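Local coordinates for nodulation fucosyltransferase NodZ (Bradyrhizobium sp., PDB 2HHC), which belongs to the NodZ family of bacterial nodulation proteins and is built on the two-domain GT-B architecture found in many glycosyltransferases, at residues Lys3-Ile8 / Glu122-Val127; Arg34-Asp39 / Val67-Asp72; Phe84-Trp89 / Phe105-Glu110. All blocks are in the same frame, centred on the assembly; numbering follows the deposited sequence.

Interaction 1. Residues Lys3-Ile8 / Glu122-Val127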
loop_
_atom_site.group_PDB
_atom_site.type_symbol
_atom_site.label_atom_id
_atom_site.label_comp_id
_atom_site.label_asym_id
_atom_site.label_seq_id
_atom_site.Cartn_x
_atom_site.Cartn_y
_atom_site.Cartn_z
ATOM N N LYS A 3 -28.172 4.224 -16.548
ATOM C CA LYS A 3 -27.070 3.410 -17.022
ATOM C C LYS A 3 -25.999 3.352 -15.931
ATOM O O LYS A 3 -25.882 4.245 -15.050
ATOM C CB LYS A 3 -26.483 3.979 -18.291
ATOM C CG LYS A 3 -27.459 4.055 -19.446
ATOM C CD LYS A 3 -26.794 4.692 -20.621
ATOM C CE LYS A 3 -27.736 4.904 -21.772
ATOM N NZ LYS A 3 -27.054 5.272 -23.080
ATOM N N GLU A 4 -25.224 2.281 -15.949
ATOM C CA GLU A 4 -24.222 2.078 -14.912
ATOM C C GLU A 4 -23.122 3.083 -15.109
ATOM O O GLU A 4 -22.725 3.363 -16.243
ATOM C CB GLU A 4 -23.667 0.652 -15.016
ATOM C CG GLU A 4 -22.876 0.213 -13.818
ATOM C CD GLU A 4 -22.563 -1.281 -13.795
ATOM O OE1 GLU A 4 -22.985 -2.029 -14.699
ATOM O OE2 GLU A 4 -21.865 -1.732 -12.817
ATOM N N ARG A 5 -22.548 3.590 -14.003
ATOM C CA ARG A 5 -21.459 4.539 -13.980
ATOM C C ARG A 5 -20.322 4.001 -13.094
ATOM O O ARG A 5 -20.554 3.108 -12.256
ATOM C CB ARG A 5 -21.976 5.865 -13.463
ATOM C CG ARG A 5 -22.888 6.538 -14.515
ATOM C CD ARG A 5 -23.755 7.691 -14.006
ATOM N NE ARG A 5 -23.304 8.217 -12.745
ATOM C CZ ARG A 5 -22.811 9.439 -12.506
ATOM N NH1 ARG A 5 -22.689 10.416 -13.445
ATOM N NH2 ARG A 5 -22.478 9.681 -11.256
ATOM N N PHE A 6 -19.129 4.502 -13.307
ATOM C CA PHE A 6 -17.926 3.832 -12.824
ATOM C C PHE A 6 -16.873 4.773 -12.243
ATOM O O PHE A 6 -16.774 5.965 -12.627
ATOM C CB PHE A 6 -17.259 3.025 -13.979
ATOM C CG PHE A 6 -18.164 1.997 -14.581
ATOM C CD1 PHE A 6 -19.075 2.341 -15.570
ATOM C CD2 PHE A 6 -18.094 0.676 -14.185
ATOM C CE1 PHE A 6 -19.887 1.406 -16.150
ATOM C CE2 PHE A 6 -18.910 -0.276 -14.772
ATOM C CZ PHE A 6 -19.799 0.085 -15.776
ATOM N N VAL A 7 -16.056 4.208 -11.368
ATOM C CA VAL A 7 -14.758 4.779 -10.955
ATOM C C VAL A 7 -13.719 3.705 -11.185
ATOM O O VAL A 7 -13.899 2.598 -10.666
ATOM C CB VAL A 7 -14.723 5.219 -9.452
ATOM C CG1 VAL A 7 -13.364 5.774 -9.106
ATOM C CG2 VAL A 7 -15.778 6.203 -9.129
ATOM N N ILE A 8 -12.689 3.987 -11.971
ATOM C CA ILE A 8 -11.631 3.024 -12.225
ATOM C C ILE A 8 -10.438 3.405 -11.392
ATOM O O ILE A 8 -9.905 4.527 -11.486
ATOM C CB ILE A 8 -11.265 2.981 -13.706
ATOM C CG1 ILE A 8 -12.523 2.718 -14.587
ATOM C CG2 ILE A 8 -10.213 1.941 -13.920
ATOM C CD1 ILE A 8 -12.231 2.705 -16.064
ATOM N N GLU A 122 -20.538 14.957 -13.904
ATOM C CA GLU A 122 -21.388 14.431 -14.976
ATOM C C GLU A 122 -20.734 13.299 -15.785
ATOM O O GLU A 122 -21.422 12.604 -16.506
ATOM C CB GLU A 122 -21.872 15.560 -15.903
ATOM C CG GLU A 122 -22.832 16.515 -15.214
ATOM C CD GLU A 122 -23.981 15.777 -14.553
ATOM O OE1 GLU A 122 -24.790 15.187 -15.293
ATOM O OE2 GLU A 122 -24.052 15.755 -13.301
ATOM N N ALA A 123 -19.411 13.123 -15.719
ATOM C CA ALA A 123 -18.765 12.031 -16.406
ATOM C C ALA A 123 -19.301 10.686 -15.979
ATOM O O ALA A 123 -19.583 10.464 -14.797
ATOM C CB ALA A 123 -17.255 12.085 -16.185
ATOM N N ASN A 124 -19.467 9.785 -16.937
ATOM C CA ASN A 124 -19.970 8.463 -16.640
ATOM C C ASN A 124 -18.907 7.531 -16.065
ATOM O O ASN A 124 -19.245 6.574 -15.363
ATOM C CB ASN A 124 -20.650 7.832 -17.860
ATOM C CG ASN A 124 -21.932 8.518 -18.188
ATOM O OD1 ASN A 124 -22.688 8.855 -17.287
ATOM N ND2 ASN A 124 -22.191 8.745 -19.460
ATOM N N THR A 125 -17.639 7.790 -16.384
ATOM C CA THR A 125 -16.495 7.029 -15.844
ATOM C C THR A 125 -15.442 7.989 -15.336
ATOM O O THR A 125 -14.968 8.850 -16.096
ATOM C CB THR A 125 -15.919 6.086 -16.920
ATOM O OG1 THR A 125 -16.898 5.109 -17.286
ATOM C CG2 THR A 125 -14.672 5.321 -16.418
ATOM N N ILE A 126 -15.078 7.850 -14.056
ATOM C CA ILE A 126 -13.949 8.580 -13.451
ATOM C C ILE A 126 -12.742 7.676 -13.580
ATOM O O ILE A 126 -12.767 6.554 -13.055
ATOM C CB ILE A 126 -14.208 8.881 -11.975
ATOM C CG1 ILE A 126 -15.596 9.531 -11.758
ATOM C CG2 ILE A 126 -13.092 9.726 -11.387
ATOM C CD1 ILE A 126 -15.910 10.710 -12.521
ATOM N N VAL A 127 -11.668 8.151 -14.194
ATOM C CA VAL A 127 -10.469 7.315 -14.322
ATOM C C VAL A 127 -9.442 7.855 -13.352
ATOM O O VAL A 127 -8.964 8.996 -13.496
ATOM C CB VAL A 127 -9.873 7.319 -15.758
ATOM C CG1 VAL A 127 -8.654 6.335 -15.804
ATOM C CG2 VAL A 127 -10.934 6.988 -16.756
#
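The edge of the Arg5 guanidinium, described in one of its two conformers, has Glu122 O and Asn124 OD1 near its plane, neither hydrogen-bonded to it, the Asn124 amide turned 83° against it. Arg5 touches Asn124 with its aliphatic stem, CG to OD1 3.6 Å, and the two side chains cross at about a right angle. The polar ends bond outside this pair, Arg5 in a salt bridge to Asp120 and Asn124 ND2 to Gly82 O. At the edge of the Phe6 ring lies Asn124 O, whereas Thr125 OG1 approaches CD1 obliquely at 3.9 Å and is itself bonded to Pro81 O. Phe80 meets the Phe6 ring edge-to-face. Strands 6-10 and 125-128 are parallel neighbours in the Rossmann-like sheet of the N-terminal half. Their ladder runs from Phe6 N to Asn124 O (2.9 Å), from Ile126 N to Phe6 O (2.9 Å) and, almost straight at 172°, from Ile8 N to Ile126 O (2.8 Å). On the face of Phe6 and Thr125, Ile8 holds CG1 beside its backbone N (chi1 -54°), bringing CD1 to 3.6 Å from Thr125 CG2. Val7 and Ile126 occupy the other face, against Tyr28 of helix 15-32.

Interaction 2. Residues Arg34-Asp39 / Val67-Asp72; sequences RTLVID and VPVICD
Strands 35-39 and 67-70 run parallel with a 30° twist between their axes, joined by Leu36 N to Pro68 O (2.9 Å), Ile70 N to Leu36 O (2.8 Å) and Ile38 N to Ile70 O (2.8 Å). Leu36 O and Ile70 O each take a second, weaker contact from a CA-H, the shorter being Val69 CA to Leu36 O at 3.1 Å. Pro68 has no N-H to give and instead turns CD toward Arg34 O, 4.2 Å away, which leaves Leu36 N to Pro68 O as the first rung. Thr35 crosses the proline ring at about a right angle, and its OG1 rests 3.9 Å from Pro68 CB. That hydroxyl is bonded to Glu4. With CG2 anti to the backbone N, the Thr35 methyl is directed forward and across to Ile70 CD1 at 4.0 Å, a diagonal contact on the face that also carries Val37. On the other face the aliphatic groups interlock in the same diagonal manner. Val67 CG1 lies against Leu36 CB, and Ile38 reaches back with CD1 to Val69 CG1 at 3.9 Å. Past the last rung the two segments are still linked, because Asn52 ND2 bonds to both Ile38 O and Asp72 O. Leu36, Ile38 and Val67 lie under helix 15-32, touching Ala25, Leu22 and Trp26 respectively, while Phe54 of helix 54-57 closes over Ile38 and Cys71. The opposite face, with Val37 and Ile70, is packed by Val75, Leu78 and Phe80 from the loop that follows strand 67-70. Strand 6-10 adjoins the far edge of 35-39, so this Rossmann-like sheet carries on through Val37, bonded by its backbone to Val7 and Ser9.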
loop_
_atom_site.group_PDB
_atom_site.type_symbol
_atom_site.label_atom_id
_atom_site.label_comp_id
_atom_site.label_asym_id
_atom_site.label_seq_id
_atom_site.Cartn_x
_atom_site.Cartn_y
_atom_site.Cartn_z
ATOM N N ARG A 34 -21.489 4.733 -7.863
ATOM C CA ARG A 34 -20.777 4.167 -9.013
ATOM C C ARG A 34 -20.220 2.795 -8.686
ATOM O O ARG A 34 -19.908 2.477 -7.525
ATOM C CB ARG A 34 -19.642 5.103 -9.443
ATOM C CG ARG A 34 -20.093 6.473 -9.933
ATOM C CD ARG A 34 -18.896 7.406 -10.067
ATOM N NE ARG A 34 -19.315 8.754 -10.445
ATOM C CZ ARG A 34 -19.365 9.225 -11.691
ATOM N NH1 ARG A 34 -19.070 8.462 -12.739
ATOM N NH2 ARG A 34 -19.731 10.477 -11.898
ATOM N N THR A 35 -19.951 2.036 -9.745
ATOM C CA THR A 35 -19.283 0.762 -9.636
ATOM C C THR A 35 -17.785 1.022 -9.611
ATOM O O THR A 35 -17.264 1.791 -10.398
ATOM C CB THR A 35 -19.684 -0.135 -10.807
ATOM O OG1 THR A 35 -21.048 -0.478 -10.642
ATOM C CG2 THR A 35 -18.840 -1.437 -10.921
ATOM N N LEU A 36 -17.060 0.323 -8.723
ATOM C CA LEU A 36 -15.602 0.404 -8.621
ATOM C C LEU A 36 -14.903 -0.679 -9.402
ATOM O O LEU A 36 -15.238 -1.853 -9.309
ATOM C CB LEU A 36 -15.171 0.287 -7.169
ATOM C CG LEU A 36 -13.696 0.346 -6.859
ATOM C CD1 LEU A 36 -13.117 1.758 -7.140
ATOM C CD2 LEU A 36 -13.494 0.017 -5.398
ATOM N N VAL A 37 -14.001 -0.257 -10.267
ATOM C CA VAL A 37 -13.213 -1.160 -11.074
ATOM C C VAL A 37 -11.762 -1.081 -10.564
ATOM O O VAL A 37 -11.154 0.003 -10.462
ATOM C CB VAL A 37 -13.213 -0.695 -12.541
ATOM C CG1 VAL A 37 -12.383 -1.624 -13.387
ATOM C CG2 VAL A 37 -14.623 -0.569 -13.095
ATOM N N ILE A 38 -11.193 -2.219 -10.174
ATOM C CA ILE A 38 -9.811 -2.310 -9.699
ATOM C C ILE A 38 -8.981 -2.743 -10.906
ATOM O O ILE A 38 -9.132 -3.865 -11.389
ATOM C CB ILE A 38 -9.659 -3.286 -8.540
ATOM C CG1 ILE A 38 -10.687 -3.012 -7.434
ATOM C CG2 ILE A 38 -8.206 -3.217 -8.028
ATOM C CD1 ILE A 38 -10.581 -3.917 -6.204
ATOM N N ASP A 39 -8.189 -1.822 -11.418
ATOM C CA ASP A 39 -7.436 -2.037 -12.681
ATOM C C ASP A 39 -5.944 -1.969 -12.412
ATOM O O ASP A 39 -5.311 -0.888 -12.402
ATOM C CB ASP A 39 -7.838 -1.031 -13.730
ATOM C CG ASP A 39 -7.111 -1.240 -15.024
ATOM O OD1 ASP A 39 -6.336 -2.209 -15.184
ATOM O OD2 ASP A 39 -7.319 -0.357 -15.916
ATOM N N VAL A 67 -20.543 -1.255 -2.318
ATOM C CA VAL A 67 -20.124 -0.747 -3.612
ATOM C C VAL A 67 -19.814 -1.967 -4.476
ATOM O O VAL A 67 -18.948 -2.787 -4.118
ATOM C CB VAL A 67 -18.876 0.162 -3.511
ATOM C CG1 VAL A 67 -18.305 0.488 -4.904
ATOM C CG2 VAL A 67 -19.117 1.493 -2.702
ATOM N N PRO A 68 -20.493 -2.083 -5.634
ATOM C CA PRO A 68 -20.153 -3.176 -6.545
ATOM C C PRO A 68 -18.737 -3.025 -7.079
ATOM O O PRO A 68 -18.247 -1.905 -7.324
ATOM C CB PRO A 68 -21.160 -2.994 -7.704
ATOM C CG PRO A 68 -22.156 -2.055 -7.221
ATOM C CD PRO A 68 -21.539 -1.207 -6.192
ATOM N N VAL A 69 -18.038 -4.141 -7.287
ATOM C CA VAL A 69 -16.628 -4.152 -7.704
ATOM C C VAL A 69 -16.410 -5.101 -8.860
ATOM O O VAL A 69 -16.898 -6.208 -8.851
ATOM C CB VAL A 69 -15.720 -4.578 -6.547
ATOM C CG1 VAL A 69 -14.268 -4.720 -6.975
ATOM C CG2 VAL A 69 -15.846 -3.602 -5.405
ATOM N N ILE A 70 -15.640 -4.623 -9.838
ATOM C CA ILE A 70 -15.062 -5.423 -10.924
ATOM C C ILE A 70 -13.565 -5.423 -10.709
ATOM O O ILE A 70 -12.926 -4.380 -10.776
ATOM C CB ILE A 70 -15.400 -4.842 -12.284
ATOM C CG1 ILE A 70 -16.923 -4.848 -12.516
ATOM C CG2 ILE A 70 -14.740 -5.664 -13.386
ATOM C CD1 ILE A 70 -17.414 -4.009 -13.669
ATOM N N CYS A 71 -12.970 -6.593 -10.490
ATOM C CA CYS A 71 -11.565 -6.682 -10.097
ATOM C C CYS A 71 -10.696 -7.607 -10.938
ATOM O O CYS A 71 -9.562 -7.933 -10.512
ATOM C CB CYS A 71 -11.485 -7.274 -8.670
ATOM S SG CYS A 71 -11.857 -9.038 -8.537
ATOM N N ASP A 72 -11.144 -7.985 -12.126
ATOM C CA ASP A 72 -10.527 -9.062 -12.821
ATOM C C ASP A 72 -10.310 -8.809 -14.306
ATOM O O ASP A 72 -10.223 -7.641 -14.694
ATOM C CB ASP A 72 -11.319 -10.306 -12.550
ATOM C CG ASP A 72 -12.765 -10.229 -13.052
ATOM O OD1 ASP A 72 -13.062 -9.395 -13.931
ATOM O OD2 ASP A 72 -13.606 -11.028 -12.566
#

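Interaction 3. Residues Phe84-Trp89 / Phe105-Glu110; sequences FFPRWW and FRERDE. With PO4 (phosphate ion), chain B.
Glu107 sets one carboxylate oxygen, OE2, over the rim of the Trp88 indole, 3.2 Å above its plane, the two planes 49° apart. The other oxygen, OE1, meets the next indole at its edge: Trp89 NE1 donates to Glu107 OE1 at 3.0 Å, in the plane of its own ring, on the syn side of the carboxylate but tilted out of the carboxylate plane. The bond is fairly straight, 160° at the hydrogen, although the ring and the carboxylate are turned 72° against each other. The position of the carboxylate is fixed by Arg99, which forms a salt bridge with OE1, and by Gln103, bonded to OE2; Arg99 also makes a cation-pi contact with Trp88. The stem of Glu107, extended beyond CG, crosses Pro86 at about a right angle, with CG 3.8 Å from Pro86 CG. Strand 84-85, helix 101-116 and strand 125-128 form a beta-alpha-beta unit, and this contact sets the end of its first strand, with the cis-Pro86 and the 3-10 turn after it, against the helix. Phe85 brings its rim to the helix backbone, CZ to Glu110 O 3.7 Å, and packs on Leu111 and Leu114. Glu110, one turn on from Glu107, reaches toward a phosphate ion, probably from the crystallisation liquor, whose exact placement is doubtful. Trp88 N donates to phosphate O2 at 3.2 Å, and Glu110 OE1 approaches the same O2 to 2.8 Å. A water links turn and helix, accepting from Arg87 N (3.0 Å) and donating to Glu110 OE1 (2.9 Å).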
loop_
_atom_site.group_PDB
_atom_site.type_symbol
_atom_site.label_atom_id
_atom_site.label_comp_id
_atom_site.label_asym_id
_atom_site.label_seq_id
_atom_site.Cartn_x
_atom_site.Cartn_y
_atom_site.Cartn_z
ATOM N N PHE A 84 -15.559 10.978 -19.920
ATOM C CA PHE A 84 -14.605 10.665 -18.868
ATOM C C PHE A 84 -14.167 11.904 -18.083
ATOM O O PHE A 84 -14.186 13.021 -18.554
ATOM C CB PHE A 84 -13.369 9.975 -19.487
ATOM C CG PHE A 84 -13.715 8.730 -20.285
ATOM C CD1 PHE A 84 -13.922 7.503 -19.665
ATOM C CD2 PHE A 84 -13.956 8.816 -21.631
ATOM C CE1 PHE A 84 -14.323 6.419 -20.401
ATOM C CE2 PHE A 84 -14.368 7.709 -22.348
ATOM C CZ PHE A 84 -14.541 6.549 -21.765
ATOM N N PHE A 85 -13.746 11.662 -16.852
ATOM C CA PHE A 85 -13.050 12.636 -16.019
ATOM C C PHE A 85 -11.866 11.876 -15.397
ATOM O O PHE A 85 -12.023 10.749 -14.938
ATOM C CB PHE A 85 -13.958 13.131 -14.888
ATOM C CG PHE A 85 -13.338 14.213 -14.048
ATOM C CD1 PHE A 85 -12.470 13.894 -13.009
ATOM C CD2 PHE A 85 -13.562 15.524 -14.322
ATOM C CE1 PHE A 85 -11.854 14.904 -12.269
ATOM C CE2 PHE A 85 -12.970 16.521 -13.561
ATOM C CZ PHE A 85 -12.136 16.200 -12.539
ATOM N N PRO A 86 -10.679 12.475 -15.297
ATOM C CA PRO A 86 -10.323 13.817 -15.793
ATOM C C PRO A 86 -10.477 13.964 -17.316
ATOM O O PRO A 86 -10.578 12.982 -18.051
ATOM C CB PRO A 86 -8.858 13.928 -15.375
ATOM C CG PRO A 86 -8.729 13.055 -14.189
ATOM C CD PRO A 86 -9.567 11.862 -14.557
ATOM N N ARG A 87 -10.534 15.200 -17.774
ATOM C CA ARG A 87 -10.897 15.479 -19.176
ATOM C C ARG A 87 -9.897 14.904 -20.170
ATOM O O ARG A 87 -10.255 14.592 -21.302
ATOM C CB ARG A 87 -11.093 16.982 -19.394
ATOM C CG ARG A 87 -12.263 17.471 -18.580
ATOM C CD ARG A 87 -12.720 18.911 -18.825
ATOM N NE ARG A 87 -12.987 19.579 -17.536
ATOM C CZ ARG A 87 -13.803 19.118 -16.568
ATOM N NH1 ARG A 87 -14.492 17.977 -16.700
ATOM N NH2 ARG A 87 -13.944 19.805 -15.435
ATOM N N TRP A 88 -8.654 14.748 -19.730
ATOM C CA TRP A 88 -7.613 14.128 -20.588
ATOM C C TRP A 88 -8.038 12.809 -21.192
ATOM O O TRP A 88 -7.694 12.517 -22.308
ATOM C CB TRP A 88 -6.363 13.908 -19.749
ATOM C CG TRP A 88 -5.140 13.412 -20.475
ATOM C CD1 TRP A 88 -4.158 14.174 -21.004
ATOM C CD2 TRP A 88 -4.729 12.044 -20.622
ATOM N NE1 TRP A 88 -3.143 13.358 -21.503
ATOM C CE2 TRP A 88 -3.494 12.062 -21.332
ATOM C CE3 TRP A 88 -5.294 10.815 -20.288
ATOM C CZ2 TRP A 88 -2.775 10.887 -21.626
ATOM C CZ3 TRP A 88 -4.591 9.638 -20.665
ATOM C CH2 TRP A 88 -3.353 9.701 -21.301
ATOM N N TRP A 89 -8.843 12.047 -20.471
ATOM C CA TRP A 89 -9.278 10.728 -20.870
ATOM C C TRP A 89 -10.292 10.751 -21.992
ATOM O O TRP A 89 -10.644 9.684 -22.513
ATOM C CB TRP A 89 -9.799 9.925 -19.654
ATOM C CG TRP A 89 -8.618 9.587 -18.755
ATOM C CD1 TRP A 89 -8.063 10.354 -17.772
ATOM C CD2 TRP A 89 -7.798 8.414 -18.865
ATOM N NE1 TRP A 89 -6.965 9.724 -17.255
ATOM C CE2 TRP A 89 -6.774 8.538 -17.903
ATOM C CE3 TRP A 89 -7.843 7.276 -19.656
ATOM C CZ2 TRP A 89 -5.780 7.567 -17.738
ATOM C CZ3 TRP A 89 -6.876 6.309 -19.474
ATOM C CH2 TRP A 89 -5.856 6.453 -18.521
ATOM N N PHE A 105 0.236 14.410 -12.302
ATOM C CA PHE A 105 0.100 15.315 -11.124
ATOM C C PHE A 105 -1.096 16.272 -11.240
ATOM O O PHE A 105 -1.821 16.477 -10.278
ATOM C CB PHE A 105 1.361 16.110 -10.841
ATOM C CG PHE A 105 2.573 15.257 -10.534
ATOM C CD1 PHE A 105 2.431 13.995 -10.011
ATOM C CD2 PHE A 105 3.851 15.722 -10.834
ATOM C CE1 PHE A 105 3.526 13.202 -9.742
ATOM C CE2 PHE A 105 4.980 14.913 -10.554
ATOM C CZ PHE A 105 4.781 13.650 -10.004
ATOM N N ARG A 106 -1.321 16.783 -12.432
ATOM C CA ARG A 106 -2.510 17.581 -12.717
ATOM C C ARG A 106 -3.766 16.764 -12.420
ATOM O O ARG A 106 -4.724 17.268 -11.812
ATOM C CB ARG A 106 -2.433 18.006 -14.179
ATOM C CG ARG A 106 -3.587 18.742 -14.781
ATOM C CD ARG A 106 -3.184 19.190 -16.200
ATOM N NE ARG A 106 -1.848 19.802 -16.170
ATOM C CZ ARG A 106 -0.780 19.522 -16.950
ATOM N NH1 ARG A 106 -0.795 18.623 -17.922
ATOM N NH2 ARG A 106 0.343 20.231 -16.784
ATOM N N GLU A 107 -3.783 15.496 -12.815
ATOM C CA GLU A 107 -4.955 14.697 -12.557
ATOM C C GLU A 107 -5.149 14.393 -11.090
ATOM O O GLU A 107 -6.263 14.421 -10.603
ATOM C CB GLU A 107 -4.930 13.402 -13.394
ATOM C CG GLU A 107 -5.091 13.705 -14.881
ATOM C CD GLU A 107 -5.058 12.489 -15.787
ATOM O OE1 GLU A 107 -5.390 11.391 -15.343
ATOM O OE2 GLU A 107 -4.742 12.662 -16.982
ATOM N N ARG A 108 -4.080 14.143 -10.343
ATOM C CA ARG A 108 -4.206 14.035 -8.891
ATOM C C ARG A 108 -4.950 15.241 -8.344
ATOM O O ARG A 108 -5.830 15.121 -7.494
ATOM C CB ARG A 108 -2.814 13.919 -8.279
ATOM C CG ARG A 108 -2.758 13.886 -6.740
ATOM C CD ARG A 108 -1.365 14.110 -6.253
ATOM N NE ARG A 108 -1.020 15.484 -6.632
ATOM C CZ ARG A 108 0.174 15.992 -7.005
ATOM N NH1 ARG A 108 1.298 15.273 -7.005
ATOM N NH2 ARG A 108 0.251 17.253 -7.359
ATOM N N ASP A 109 -4.542 16.418 -8.792
ATOM C CA ASP A 109 -5.125 17.648 -8.275
ATOM C C ASP A 109 -6.572 17.821 -8.720
ATOM O O ASP A 109 -7.411 18.267 -7.937
ATOM C CB ASP A 109 -4.324 18.829 -8.720
ATOM C CG ASP A 109 -2.936 18.862 -8.105
ATOM O OD1 ASP A 109 -2.681 18.112 -7.140
ATOM O OD2 ASP A 109 -2.120 19.668 -8.597
ATOM N N GLU A 110 -6.854 17.468 -9.968
ATOM C CA GLU A 110 -8.209 17.545 -10.507
ATOM C C GLU A 110 -9.128 16.592 -9.759
ATOM O O GLU A 110 -10.262 16.946 -9.424
ATOM C CB GLU A 110 -8.180 17.224 -12.006
ATOM C CG GLU A 110 -7.554 18.335 -12.785
ATOM C CD GLU A 110 -7.166 18.031 -14.194
ATOM O OE1 GLU A 110 -7.520 16.999 -14.710
ATOM O OE2 GLU A 110 -6.534 18.914 -14.827
HETATM P P PO4 B . -6.664 17.706 -18.162
HETATM O O1 PO4 B . -5.470 18.410 -17.507
HETATM O O2 PO4 B . -7.150 16.407 -17.411
HETATM O O3 PO4 B . -7.771 18.729 -18.250
HETATM O O4 PO4 B . -6.249 17.396 -19.588
HETATM O O HOH W 1 -10.245 17.393 -15.757
#

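All three contacts belong to the N-terminal Rossmann-like sheet and its surroundings. Interactions 1 and 2 are buried strand pairings that share the seam between strands 6-10 and 35-39, where Arg5 O meets Thr35 N and Glu4 OE2 meets Thr35 OG1. Both rely on parallel backbone bonds and aliphatic packing, but interaction 1 ends in a more polar, partly exposed region around Arg5 and Asn124. Interaction 3, also largely buried, joins the same sheet at strand 84-85, where Phe85 O bonds to Val127 N, yet it pairs a strand end with a helix, combining Phe85 and Pro86 packing with carboxylate and indole contacts, a phosphate and a water at one side. Along the chain, interaction 1 encloses the other two.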